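Local atomic coordinates of lactose Operon Repressor (Escherichia coli, PDB entry 1JYE), a protein that probably represses transcription of the lactose operon by binding operator DNA as a LacI-family regulator. Residues A[186-189]-A[193-196]; A[214-219]-A[226-231]. The protein carries 1 engineered substitution. One frame throughout, in Å; residues are numbered along the deposited sequence.

Contact 1. Residues A[186-189]-A[193-196]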
# COMPACT_ATOMS: atom_id res chain seq x y z
N ALA A 186 16.05 11.75 4.39
CA ALA A 186 15.31 12.15 3.20
C ALA A 186 14.87 11.00 2.32
O ALA A 186 15.39 9.89 2.43
CB ALA A 186 16.16 13.13 2.38
N GLY A 187 13.91 11.29 1.46
CA GLY A 187 13.43 10.29 0.51
C GLY A 187 14.43 10.30 -0.63
O GLY A 187 15.38 11.08 -0.60
N PRO A 188 14.25 9.46 -1.66
CA PRO A 188 15.19 9.43 -2.78
C PRO A 188 15.20 10.78 -3.50
O PRO A 188 14.17 11.24 -3.98
CB PRO A 188 14.66 8.29 -3.64
CG PRO A 188 13.18 8.32 -3.37
CD PRO A 188 13.12 8.54 -1.88
N LEU A 189 16.37 11.41 -3.58
CA LEU A 189 16.44 12.72 -4.20
C LEU A 189 16.15 12.77 -5.69
O LEU A 189 16.14 13.85 -6.28
CB LEU A 189 17.80 13.37 -3.89
CG LEU A 189 18.02 13.58 -2.38
CD1 LEU A 189 19.29 14.39 -2.17
CD2 LEU A 189 16.82 14.30 -1.76
N SER A 193 9.35 15.36 -4.87
CA SER A 193 8.72 15.44 -3.56
C SER A 193 9.75 15.30 -2.44
O SER A 193 9.70 16.03 -1.44
CB SER A 193 7.64 14.36 -3.40
OG SER A 193 6.44 14.78 -4.02
N ALA A 194 10.68 14.37 -2.60
CA ALA A 194 11.71 14.16 -1.59
C ALA A 194 12.61 15.39 -1.51
O ALA A 194 13.04 15.77 -0.42
CB ALA A 194 12.54 12.93 -1.94
N ARG A 195 12.89 15.98 -2.66
CA ARG A 195 13.75 17.16 -2.70
C ARG A 195 13.11 18.36 -2.01
O ARG A 195 13.75 19.05 -1.22
CB ARG A 195 14.12 17.52 -4.14
CG ARG A 195 14.98 16.47 -4.84
CD ARG A 195 15.65 17.03 -6.09
NE ARG A 195 14.68 17.44 -7.11
CZ ARG A 195 14.22 16.65 -8.08
NH1 ARG A 195 13.35 17.13 -8.96
NH2 ARG A 195 14.63 15.39 -8.16
N LEU A 196 11.84 18.62 -2.32
CA LEU A 196 11.14 19.75 -1.71
C LEU A 196 11.08 19.57 -0.20
O LEU A 196 11.22 20.53 0.56
CB LEU A 196 9.72 19.86 -2.28
CG LEU A 196 9.61 20.27 -3.75
CD1 LEU A 196 8.16 20.12 -4.21
CD2 LEU A 196 10.09 21.71 -3.92
O HOH W 1 12.94 14.13 1.75

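Contact 2. Residues A[214-219]-A[226-231]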
# COMPACT_ATOMS: atom_id res chain seq x y z
N ALA A 214 23.30 15.30 11.15
CA ALA A 214 23.46 14.31 10.09
C ALA A 214 22.25 14.30 9.19
O ALA A 214 21.14 14.59 9.62
CB ALA A 214 23.68 12.92 10.69
N GLU A 215 22.48 13.99 7.92
CA GLU A 215 21.39 13.88 6.96
C GLU A 215 21.74 12.75 6.01
O GLU A 215 22.87 12.66 5.51
CB GLU A 215 21.14 15.20 6.20
CG GLU A 215 22.26 15.72 5.32
CD GLU A 215 21.82 16.95 4.52
OE1 GLU A 215 22.54 17.97 4.55
OE2 GLU A 215 20.76 16.89 3.86
N ARG A 216 20.77 11.88 5.79
CA ARG A 216 20.96 10.73 4.92
C ARG A 216 19.81 10.64 3.93
O ARG A 216 18.87 11.44 3.98
CB ARG A 216 21.06 9.45 5.76
CG ARG A 216 22.43 9.28 6.42
CD ARG A 216 22.40 8.22 7.51
NE ARG A 216 23.74 7.88 7.98
CZ ARG A 216 24.56 7.04 7.36
NH1 ARG A 216 24.18 6.45 6.24
NH2 ARG A 216 25.77 6.80 7.86
N GLU A 217 19.89 9.65 3.04
CA GLU A 217 18.89 9.47 2.00
C GLU A 217 18.45 8.01 1.90
O GLU A 217 19.28 7.11 1.86
CB GLU A 217 19.47 9.92 0.67
CG GLU A 217 18.54 9.83 -0.52
CD GLU A 217 19.25 10.14 -1.83
OE1 GLU A 217 20.37 10.70 -1.79
OE2 GLU A 217 18.68 9.83 -2.90
N GLY A 218 17.14 7.80 1.85
CA GLY A 218 16.59 6.45 1.74
C GLY A 218 15.86 6.29 0.42
O GLY A 218 16.10 7.05 -0.52
N ASP A 219 14.96 5.31 0.33
CA ASP A 219 14.23 5.09 -0.92
C ASP A 219 12.72 4.90 -0.75
O ASP A 219 12.07 4.32 -1.62
CB ASP A 219 14.81 3.88 -1.68
CG ASP A 219 14.60 2.56 -0.94
OD1 ASP A 219 13.83 2.53 0.04
OD2 ASP A 219 15.22 1.55 -1.34
N PHE A 226 15.66 1.62 8.08
CA PHE A 226 16.38 0.80 9.05
C PHE A 226 17.88 0.85 8.79
O PHE A 226 18.68 1.07 9.71
CB PHE A 226 15.91 -0.65 8.96
CG PHE A 226 16.67 -1.59 9.85
CD1 PHE A 226 16.43 -1.62 11.22
CD2 PHE A 226 17.65 -2.43 9.32
CE1 PHE A 226 17.16 -2.47 12.05
CE2 PHE A 226 18.38 -3.28 10.15
CZ PHE A 226 18.14 -3.30 11.51
N GLN A 227 18.26 0.64 7.53
CA GLN A 227 19.68 0.64 7.15
C GLN A 227 20.36 1.98 7.40
O GLN A 227 21.42 2.04 8.01
CB GLN A 227 19.82 0.25 5.68
CG GLN A 227 19.26 -1.12 5.35
CD GLN A 227 19.34 -1.45 3.87
OE1 GLN A 227 18.94 -0.65 3.02
NE2 GLN A 227 19.86 -2.63 3.55
N GLN A 228 19.74 3.05 6.93
CA GLN A 228 20.33 4.38 7.10
C GLN A 228 20.46 4.77 8.57
O GLN A 228 21.48 5.34 8.98
CB GLN A 228 19.50 5.43 6.36
CG GLN A 228 19.56 5.30 4.85
CD GLN A 228 20.98 5.35 4.33
OE1 GLN A 228 21.73 6.27 4.64
NE2 GLN A 228 21.36 4.36 3.52
N THR A 229 19.45 4.45 9.36
CA THR A 229 19.47 4.78 10.77
C THR A 229 20.52 3.94 11.51
O THR A 229 21.24 4.45 12.37
CB THR A 229 18.09 4.59 11.41
OG1 THR A 229 17.14 5.41 10.71
CG2 THR A 229 18.10 5.00 12.88
N MET A 230 20.60 2.66 11.18
CA MET A 230 21.59 1.80 11.82
C MET A 230 23.00 2.29 11.48
O MET A 230 23.88 2.29 12.33
CB MET A 230 21.44 0.34 11.36
CG MET A 230 20.31 -0.42 12.02
SD MET A 230 20.46 -0.46 13.82
CE MET A 230 22.13 -0.99 14.02
N GLN A 231 23.20 2.71 10.23
CA GLN A 231 24.51 3.19 9.81
C GLN A 231 24.89 4.46 10.57
O GLN A 231 26.05 4.64 10.95
CB GLN A 231 24.52 3.46 8.30
CG GLN A 231 24.35 2.19 7.47
CD GLN A 231 24.42 2.45 5.97
OE1 GLN A 231 24.15 1.55 5.17
NE2 GLN A 231 24.79 3.66 5.59
O HOH W 2 22.46 8.28 2.92

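Contact 1. Residues A[186-189]-A[193-196]
A194 and R195 meet G187, P188 and L189 where a beta strand passes into a helix. This is a beta-alpha connection of the periplasmic binding protein-like fold. Strand 182-186 ends at A186, a short loop follows, and helix 192-207 turns back with its first residues against that loop.

The CB of A194 points into the curve of the loop. It presses on P188 O at 3.1 Å, a tight approach, and lies 3.5 Å from G187 C. The ring of P188 is turned the other way, so only its CD comes near, 4.4 Å from A194 CB. W220, from another loop, also touches both P188 and A194.

R195 and L189 cross obliquely. The tip of L189 lies against the start of the arginine chain, with CD2 4.2 Å from R195 CG. The arginine then bends at CG-CD (chi3 -62°), which curls it round the carbonyl oxygen of L189. R195 NH2 donates to L189 O at 2.9 Å in a fairly straight bond. The oxygen sits at the edge of the guanidinium, close to its plane, while the donor is tilted somewhat from the carbonyl plane.

L189 N is hydrogen-bonded to the carboxylate of E217, which holds the loop. S193 OG is bonded to D149, which follows strand 145-147 of the other parallel sheet, and this ties the helix start to the other half of the core.

One water joins the loop and the helix backbone. It accepts from G187 N at 3.0 Å and donates to A194 O at 2.7 Å.

Contact 2. Residues A[214-219]-A[226-231]
R216 on strand 214-217 reaches Q228 and Q231 on helix 222-234. Strand and helix follow each other in the parallel alpha/beta core, and their short segments run nearly antiparallel at 151°. The axes come within 8.9 Å. Strand 214-217 lies at one edge of its sheet within the chain.

Hydrogen bonding centres on Q228 OE1. R216 NH1 donates to it at 2.9 Å. The oxygen lies in the guanidinium plane, but the nitrogen stands above the plane of the amide carbonyl. A water donates to the same OE1 at 2.7 Å and accepts from E217 N at 2.9 Å. The strand therefore reaches this one oxygen twice, directly by a side chain and through water by a backbone N-H. The glutamine bends at CB-CG (chi2 -56°), which turns its amide back toward the strand.

Van der Waals contact comes from the alkyl parts. The R216 chain, extended from CG to NE, passes across Q228, with CD 3.4 Å from Q228 O. Q231 CB covers one face of the guanidinium near its rim, 3.2 Å above the plane. Q228 CG packs against E217 O at 3.5 Å.

Charge pairing lies beyond the two segments. R216 NH2 forms a salt bridge with E235, just past the helix end. The turned-away side of the helix, with T229 and M230, packs on helix 247-259, and F226 touches C281 of the second subunit.

The chemistry implies a guanidinium whose rotation is fixed. One terminal nitrogen is tied to a neutral amide and the other to a carboxylate, while a methylene lies over a face. The positive charge is probably balanced chiefly by E235, and it may polarise the Q228 carbonyl.

Contact 1 and contact 2 come in series along the chain, and their centres are 13 Å apart. They share one parallel sheet, in which strand 214-217 lies next to strand 182-186. Helix 192-207 connects these two strands in a beta-alpha-beta crossover, and helix 222-234 then continues the alternation. The contacts meet through the sheet: A186 O lies 2.8 Å from G218 N, and A186 N lies 2.9 Å from R216 O, both probable hydrogen bonds. Contact 1 is nearer the chain centre, while contact 2 sits at the surface. Together they tie two neighbouring strands to the helices that follow them, toward one edge of this sheet.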